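Local structure of putative uncharacterized protein (Streptococcus mutans, 3L7N) at residues M30-V33 with Y34-E37; K41-D44 with D45-M48; G54-S57 with P58-K62; M221-A224 with L225-F228. The protein is probably a class I glutamine amidotransferase, whose family members release ammonia from glutamine for transfer to a second substrate. All coordinates share one frame; numbering follows the deposited sequence.

Interaction 1 of 4, residues M30-V33 with Y34-E37; sequences MTKV and YRYE
Lys32 and Tyr34, two residues apart at a strand end, send their side chains off side by side in the same direction. The extended lysine chain runs along the phenol: its CB lies 3.7 Å from Tyr34 CE2, and further out CD comes within 3.5 Å of Tyr34 OH. This alignment depends on the tyrosine placing CG between its backbone N and carbonyl carbon (chi1 57°), which turns the ring back alongside the Lys32 chain. Arg35 flanks the lysine chain as well, its CD 4.0 Å from Lys32 CD, so aliphatic carbon rather than charge makes that contact.

Glu37 reaches back by another route. Its straight chain carries OE1 to the backbone, where Lys32 N donates a 2.7 Å bond that is nearly linear (176°) but arrives from above the carboxylate plane. A water bridges the same OE1 to Met30 O, donating to both. Lys32 O, in turn, receives Arg35 N at 2.8 Å and, more weakly, Glu37 N at 3.4 Å. The Glu37 carboxylate and Lys32 O together tie the turn to the end of the strand.

Strand 27-32 is the outermost at this end of the sheet and bonds through its backbone to strand 2-7. Tyr34 rests on Leu7 and on the following loop at Glu9 and Thr10, whereas Thr31 touches Ile6 and Pro40.

Interaction 2 of 4, residues K41-D44 with D45-M48; sequences KDID and DFDM
Phe46 offers one ring face to Ile43 O, three residues earlier in the loop, and a walk along its side chain gives the contact its plan. At the root, CB holds CG between the backbone N and the carbonyl carbon (chi1 63°), which directs the ring toward the preceding turn. Over the body of the ring stands Ile43 O, 4.1 Å above the ring plane and over its centre. Farther along, CE2 approaches Asp42 O at 3.9 Å, obliquely to the ring. At the far end CZ meets Ile43 CG2, also at 3.9 Å, and the two side chains pass at a slant. Away from the ring, Ile43 touches Lys79 and Ala80 of helix 70-82 and Ser83.

The turn also carries acidic side chains. Asp42 and Asp45 bring their OD2 atoms to 4.2 Å with the carboxylate planes 53° apart, while a water donates to Asp45 OD1 at 2.8 Å and weakly to Asp44 O. Arg2 stands close by, bonded to Asp44 O and paired in a salt bridge with Asp47, just before strand 48-51.

No direct hydrogen bond joins residues 41-44 to 45-48; what joins them is the carbonyl over the ring, one apolar contact and a water bridge, while Arg2 binds the turn from outside. The two neighbouring carboxylates would be expected to raise each other's pKa somewhat, an effect that solvent at this exposed turn would tend to damp.

Interaction 3 of 4, residues G54-S57 with P58-K62; sequences GPQS and PSSTK
Ser57 OG collects two backbone N-H groups from the residues that follow it. Ser59 N donates to it at 2.9 Å with an angle of 149°, which makes an ST turn, and Ser60 N adds a weak bond of the same length. The hydroxyl is put there by a first torsion that sets it between the backbone N and the carbonyl carbon (chi1 82°), facing into the bend. A third, weak bond links it to Tyr105 OH, which also holds Ser59 OG more firmly.

Ser60 returns the favour. Its OG lies beside its own backbone N and accepts Ser57 N at 2.7 Å, almost in line (171°). Ser60 N also reaches Ser57 O at 3.2 Å, from well above the carbonyl plane, closing a type I beta turn that these reciprocal bonds between Ser57 and Ser60 brace.

Around this polar core carbon does the packing. Gln56 CB sits 3.5 Å from Ser60 OG, and Pro58 turns away from the bend and packs on Leu92, Gln95 and Leu96 of helix 92-100, close to a probable nucleophile elbow.

Chemically, the two hydroxyls play unequal parts: Ser60 OG takes Ser57 N in a short, straight bond, while Ser57 OG takes Ser59 N and, weakly, Ser60 N. They supplement the single backbone bond of the turn, with Tyr105 and, at Ser57 O, Tyr68 bonding to it from outside.

Interaction 4 of 4, residues M221-A224 with L225-F228; sequences MNQA and LYSF
Tyr226 covers the backbone of Asn222 one helical turn back, and two kinds of force meet there. The hydrogen bonds are those of an alpha-helix. Leu225 N donates to Met221 O at 2.8 Å; Tyr226 N to Asn222 O follows at 2.9 Å, and Ser227 N to Gln223 O at 3.1 Å.

The side-chain contacts gather round the tyrosine ring. Asn222 O, already bonded to Tyr226 N, also lies 3.1 Å above the ring plane, over its centre, while Asn222 CB approaches Tyr226 CE2 at 4.1 Å. The ring is brought back over that turn because CG sits beside the backbone N (chi1 -62°). Gln223 comes instead at the rim: its OE1 is in the ring plane, 3.6 Å from Tyr226 CD2, with amide and ring 71° apart. The amide of Asn222 turns away from the tyrosine, its ND2 bonded to Phe182 O and Leu180 O.

Helix 219-233 lies against helix 15-23, where Tyr226 touches Ala16 and Ala19 and Leu225 meets Tyr17. Phe228 turns toward the sheet, its ring edge-to-face with Tyr174 and Phe176 of strand 173-176.

In the fold
The four contacts follow one another along the chain, and the first three belong to the class I amidotransferase region. Interactions 1 and 2 lie at the two ends of the connection between strands 27-32 and 48-51, and interaction 3 occupies the loop between the latter strand and helix 70-82. Interactions 1 and 3 have centres about 14 Å apart, against 23 Å for interactions 2 and 3. Interaction 4, in C-terminal helix 219-233 packed on the sheet, lies across the chain's centre from interaction 3, about 28 Å between centres; yet this helix also touches Met48 of interaction 2. Loop 54-62, near the probable nucleophile elbow, is consistent with a place beside the active site.

Interaction 1 of 4, residues M30-V33 with Y34-E37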
# COMPACT_ATOMS: atom_id res chain seq x y z
N MET A 30 8.03 -11.25 9.24
CA MET A 30 8.35 -10.00 8.59
C MET A 30 9.76 -9.97 8.03
O MET A 30 10.60 -10.71 8.48
CB MET A 30 8.23 -8.90 9.55
CG MET A 30 6.91 -8.56 9.91
SD MET A 30 6.97 -7.86 11.54
CE MET A 30 5.73 -6.66 11.44
N THR A 31 10.04 -9.05 7.12
CA THR A 31 11.38 -8.86 6.67
C THR A 31 11.59 -7.42 6.76
O THR A 31 10.91 -6.65 6.10
CB THR A 31 11.56 -9.32 5.18
OG1 THR A 31 11.38 -10.74 5.08
CG2 THR A 31 12.94 -8.98 4.68
N LYS A 32 12.50 -6.99 7.57
CA LYS A 32 12.69 -5.58 7.64
C LYS A 32 13.90 -5.18 6.79
O LYS A 32 15.04 -5.19 7.27
CB LYS A 32 12.83 -5.16 9.08
CG LYS A 32 11.61 -5.34 9.84
CD LYS A 32 11.85 -5.31 11.34
CE LYS A 32 10.61 -5.72 12.11
NZ LYS A 32 10.85 -5.83 13.53
N VAL A 33 13.68 -4.89 5.48
CA VAL A 33 14.82 -4.71 4.59
C VAL A 33 15.75 -3.59 5.00
O VAL A 33 16.94 -3.70 4.84
CB VAL A 33 14.42 -4.59 3.17
CG1 VAL A 33 13.59 -5.74 2.80
CG2 VAL A 33 13.69 -3.28 2.91
N TYR A 34 15.20 -2.55 5.62
CA TYR A 34 16.00 -1.45 6.12
C TYR A 34 16.97 -1.87 7.21
O TYR A 34 17.88 -1.07 7.58
CB TYR A 34 15.09 -0.26 6.62
CG TYR A 34 14.12 -0.65 7.67
CD1 TYR A 34 14.39 -0.45 9.02
CD2 TYR A 34 12.90 -1.25 7.33
CE1 TYR A 34 13.51 -0.85 10.00
CE2 TYR A 34 12.01 -1.65 8.29
CZ TYR A 34 12.33 -1.45 9.64
OH TYR A 34 11.44 -1.87 10.62
N ARG A 35 16.79 -3.07 7.78
CA ARG A 35 17.70 -3.58 8.84
C ARG A 35 18.67 -4.57 8.20
O ARG A 35 19.27 -5.45 8.89
CB ARG A 35 16.90 -4.27 9.95
CG ARG A 35 16.14 -3.31 10.90
CD ARG A 35 15.59 -4.08 12.08
NE ARG A 35 16.66 -4.46 12.99
CZ ARG A 35 17.07 -3.71 14.05
NH1 ARG A 35 16.41 -2.57 14.40
NH2 ARG A 35 18.14 -4.08 14.74
N TYR A 36 18.83 -4.44 6.87
CA TYR A 36 19.56 -5.41 6.03
C TYR A 36 19.15 -6.80 6.26
O TYR A 36 19.95 -7.69 6.12
CB TYR A 36 21.06 -5.26 6.18
CG TYR A 36 21.54 -3.88 5.77
CD1 TYR A 36 22.36 -3.69 4.65
CD2 TYR A 36 21.11 -2.76 6.46
CE1 TYR A 36 22.75 -2.40 4.26
CE2 TYR A 36 21.48 -1.49 6.07
CZ TYR A 36 22.29 -1.30 5.00
OH TYR A 36 22.68 0.03 4.67
N GLU A 37 17.86 -7.02 6.55
CA GLU A 37 17.33 -8.39 6.61
C GLU A 37 17.13 -8.98 5.25
O GLU A 37 16.81 -8.30 4.33
CB GLU A 37 16.05 -8.43 7.41
CG GLU A 37 16.28 -8.28 8.86
CD GLU A 37 15.02 -8.22 9.65
OE1 GLU A 37 13.96 -8.65 9.16
OE2 GLU A 37 15.07 -7.77 10.78
O HOH W 1 11.74 -9.55 10.82

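Interaction 2 of 4, residues K41-D44 with D45-M48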
# COMPACT_ATOMS: atom_id res chain seq x y z
N LYS A 41 13.77 -16.54 0.41
CA LYS A 41 14.08 -17.15 -0.88
C LYS A 41 12.94 -18.05 -1.48
O LYS A 41 12.78 -18.13 -2.71
CB LYS A 41 15.43 -17.86 -0.87
CG LYS A 41 16.67 -16.85 -1.20
CD LYS A 41 17.56 -16.57 0.09
CE LYS A 41 18.00 -17.96 0.79
NZ LYS A 41 18.54 -17.79 2.20
N ASP A 42 12.09 -18.60 -0.57
CA ASP A 42 10.94 -19.55 -0.93
C ASP A 42 9.60 -18.93 -0.72
O ASP A 42 9.27 -18.53 0.46
CB ASP A 42 10.98 -20.82 -0.01
CG ASP A 42 12.26 -21.54 -0.11
OD1 ASP A 42 12.83 -21.54 -1.23
OD2 ASP A 42 12.77 -22.05 0.93
N ILE A 43 8.73 -19.07 -1.71
CA ILE A 43 7.39 -18.75 -1.50
C ILE A 43 6.69 -19.75 -0.57
O ILE A 43 5.50 -19.59 -0.26
CB ILE A 43 6.64 -18.58 -2.77
CG1 ILE A 43 6.95 -19.66 -3.71
CG2 ILE A 43 6.97 -17.33 -3.37
CD1 ILE A 43 5.75 -20.30 -4.19
N ASP A 44 7.42 -20.73 -0.06
CA ASP A 44 6.78 -21.90 0.62
C ASP A 44 6.48 -21.65 2.07
O ASP A 44 5.72 -22.43 2.73
CB ASP A 44 7.66 -23.16 0.49
CG ASP A 44 7.91 -23.56 -1.01
OD1 ASP A 44 6.85 -23.76 -1.78
OD2 ASP A 44 9.16 -23.60 -1.43
N ASP A 45 7.11 -20.61 2.61
CA ASP A 45 6.92 -20.27 4.02
C ASP A 45 5.74 -19.36 4.32
O ASP A 45 5.51 -19.01 5.48
CB ASP A 45 8.22 -19.70 4.63
CG ASP A 45 9.41 -20.70 4.52
OD1 ASP A 45 9.24 -21.90 4.93
OD2 ASP A 45 10.48 -20.30 3.95
N PHE A 46 4.97 -18.99 3.31
CA PHE A 46 3.85 -18.14 3.53
C PHE A 46 2.65 -18.41 2.57
O PHE A 46 2.78 -19.12 1.57
CB PHE A 46 4.28 -16.65 3.55
CG PHE A 46 4.85 -16.16 2.25
CD1 PHE A 46 4.00 -15.86 1.15
CD2 PHE A 46 6.21 -15.98 2.10
CE1 PHE A 46 4.49 -15.44 -0.04
CE2 PHE A 46 6.75 -15.54 0.87
CZ PHE A 46 5.88 -15.28 -0.21
N ASP A 47 1.48 -17.89 2.96
CA ASP A 47 0.25 -18.04 2.24
C ASP A 47 -0.13 -16.69 1.64
O ASP A 47 -0.84 -16.64 0.64
CB ASP A 47 -0.86 -18.46 3.20
CG ASP A 47 -0.64 -19.86 3.79
OD1 ASP A 47 -0.46 -20.85 3.00
OD2 ASP A 47 -0.74 -19.99 5.04
N MET A 48 0.25 -15.61 2.30
CA MET A 48 -0.08 -14.31 1.83
C MET A 48 1.11 -13.37 2.07
O MET A 48 1.82 -13.52 3.04
CB MET A 48 -1.30 -13.80 2.56
CG MET A 48 -1.60 -12.35 2.41
SD MET A 48 -3.12 -11.90 3.30
CE MET A 48 -3.37 -10.20 2.79
O HOH W 2 6.89 -23.18 5.76

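Interaction 3 of 4, residues G54-S57 with P58-K62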
# COMPACT_ATOMS: atom_id res chain seq x y z
N GLY A 54 7.25 2.78 1.34
CA GLY A 54 8.61 3.08 1.55
C GLY A 54 9.05 4.38 0.92
O GLY A 54 8.54 4.78 -0.11
N PRO A 55 10.04 5.01 1.50
CA PRO A 55 10.58 6.20 0.87
C PRO A 55 11.26 5.93 -0.55
O PRO A 55 11.56 6.88 -1.25
CB PRO A 55 11.66 6.66 1.87
CG PRO A 55 12.19 5.39 2.42
CD PRO A 55 10.97 4.45 2.52
N GLN A 56 11.60 4.67 -0.87
CA GLN A 56 12.25 4.37 -2.17
C GLN A 56 11.23 4.42 -3.29
O GLN A 56 9.98 4.46 -3.04
CB GLN A 56 12.90 2.98 -2.17
CG GLN A 56 13.81 2.71 -1.00
CD GLN A 56 13.04 2.24 0.29
OE1 GLN A 56 11.80 2.33 0.39
NE2 GLN A 56 13.78 1.77 1.25
N SER A 57 11.73 4.42 -4.51
CA SER A 57 10.90 4.18 -5.69
C SER A 57 11.24 2.76 -6.18
O SER A 57 12.29 2.18 -5.74
CB SER A 57 11.24 5.22 -6.80
OG SER A 57 12.42 4.81 -7.55
N PRO A 58 10.42 2.20 -7.14
CA PRO A 58 10.82 0.87 -7.67
C PRO A 58 12.10 0.94 -8.44
O PRO A 58 12.59 -0.07 -8.87
CB PRO A 58 9.68 0.50 -8.58
CG PRO A 58 8.56 1.23 -8.07
CD PRO A 58 9.05 2.53 -7.54
N SER A 59 12.64 2.11 -8.63
CA SER A 59 13.90 2.19 -9.39
C SER A 59 15.05 2.74 -8.62
O SER A 59 16.14 2.77 -9.13
CB SER A 59 13.73 2.96 -10.71
OG SER A 59 13.35 4.29 -10.44
N SER A 60 14.80 3.17 -7.38
CA SER A 60 15.90 3.50 -6.43
C SER A 60 17.07 2.53 -6.47
O SER A 60 16.91 1.25 -6.64
CB SER A 60 15.39 3.61 -5.02
OG SER A 60 14.40 4.60 -4.91
N THR A 61 18.22 3.09 -6.29
CA THR A 61 19.41 2.40 -6.54
C THR A 61 20.07 1.99 -5.18
O THR A 61 19.76 2.58 -4.17
CB THR A 61 20.34 3.29 -7.36
OG1 THR A 61 21.35 2.51 -7.92
CG2 THR A 61 20.99 4.43 -6.47
N LYS A 62 20.91 0.94 -5.17
CA LYS A 62 21.67 0.58 -3.90
C LYS A 62 22.72 1.62 -3.50
O LYS A 62 23.25 1.54 -2.48
CB LYS A 62 22.30 -0.81 -3.97
CG LYS A 62 21.32 -1.90 -4.01
CD LYS A 62 21.85 -3.23 -3.46
CE LYS A 62 21.50 -4.42 -4.43
NZ LYS A 62 21.58 -5.66 -3.69

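Interaction 4 of 4, residues M221-A224 with L225-F228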
# COMPACT_ATOMS: atom_id res chain seq x y z
N MET A 221 -11.56 3.94 8.01
CA MET A 221 -10.61 3.28 7.08
C MET A 221 -10.07 1.93 7.58
O MET A 221 -10.17 0.96 6.85
CB MET A 221 -9.49 4.18 6.58
CG MET A 221 -9.12 5.21 7.43
SD MET A 221 -7.54 5.76 6.88
CE MET A 221 -7.78 7.52 6.77
N ASN A 222 -9.59 1.85 8.85
CA ASN A 222 -9.16 0.55 9.39
C ASN A 222 -10.27 -0.45 9.16
O ASN A 222 -10.05 -1.62 8.86
CB ASN A 222 -8.90 0.61 10.89
CG ASN A 222 -7.85 1.64 11.31
OD1 ASN A 222 -7.71 1.92 12.51
ND2 ASN A 222 -7.07 2.18 10.35
N GLN A 223 -11.49 -0.00 9.38
CA GLN A 223 -12.62 -0.91 9.43
C GLN A 223 -13.02 -1.36 7.99
O GLN A 223 -13.33 -2.54 7.74
CB GLN A 223 -13.80 -0.27 10.20
CG GLN A 223 -15.07 -1.25 10.46
CD GLN A 223 -14.66 -2.67 11.00
OE1 GLN A 223 -13.99 -2.80 12.10
NE2 GLN A 223 -14.99 -3.75 10.20
N ALA A 224 -12.96 -0.41 7.05
CA ALA A 224 -13.15 -0.72 5.69
C ALA A 224 -12.11 -1.75 5.28
O ALA A 224 -12.47 -2.85 4.70
CB ALA A 224 -13.04 0.48 4.89
N LEU A 225 -10.80 -1.46 5.62
CA LEU A 225 -9.69 -2.44 5.37
C LEU A 225 -10.00 -3.83 5.89
O LEU A 225 -9.93 -4.80 5.15
CB LEU A 225 -8.45 -1.96 5.96
CG LEU A 225 -7.16 -2.63 5.60
CD1 LEU A 225 -6.95 -2.79 4.09
CD2 LEU A 225 -6.07 -1.79 6.18
N TYR A 226 -10.40 -3.93 7.16
CA TYR A 226 -10.72 -5.22 7.73
C TYR A 226 -11.70 -5.96 6.89
O TYR A 226 -11.60 -7.18 6.73
CB TYR A 226 -11.25 -5.10 9.17
CG TYR A 226 -10.27 -4.51 10.13
CD1 TYR A 226 -8.92 -4.66 9.92
CD2 TYR A 226 -10.68 -3.80 11.25
CE1 TYR A 226 -7.95 -4.05 10.80
CE2 TYR A 226 -9.71 -3.20 12.16
CZ TYR A 226 -8.36 -3.35 11.90
OH TYR A 226 -7.39 -2.76 12.73
N SER A 227 -12.74 -5.26 6.40
CA SER A 227 -13.81 -5.96 5.59
C SER A 227 -13.19 -6.48 4.30
O SER A 227 -13.48 -7.63 3.89
CB SER A 227 -14.95 -5.03 5.27
OG SER A 227 -14.44 -3.87 4.57
N PHE A 228 -12.31 -5.67 3.67
CA PHE A 228 -11.55 -6.14 2.49
C PHE A 228 -10.68 -7.41 2.77
O PHE A 228 -10.84 -8.46 2.09
CB PHE A 228 -10.73 -5.02 1.87
CG PHE A 228 -9.76 -5.50 0.81
CD1 PHE A 228 -10.20 -5.73 -0.53
CD2 PHE A 228 -8.40 -5.77 1.15
CE1 PHE A 228 -9.30 -6.22 -1.52
CE2 PHE A 228 -7.48 -6.25 0.17
CZ PHE A 228 -7.94 -6.49 -1.18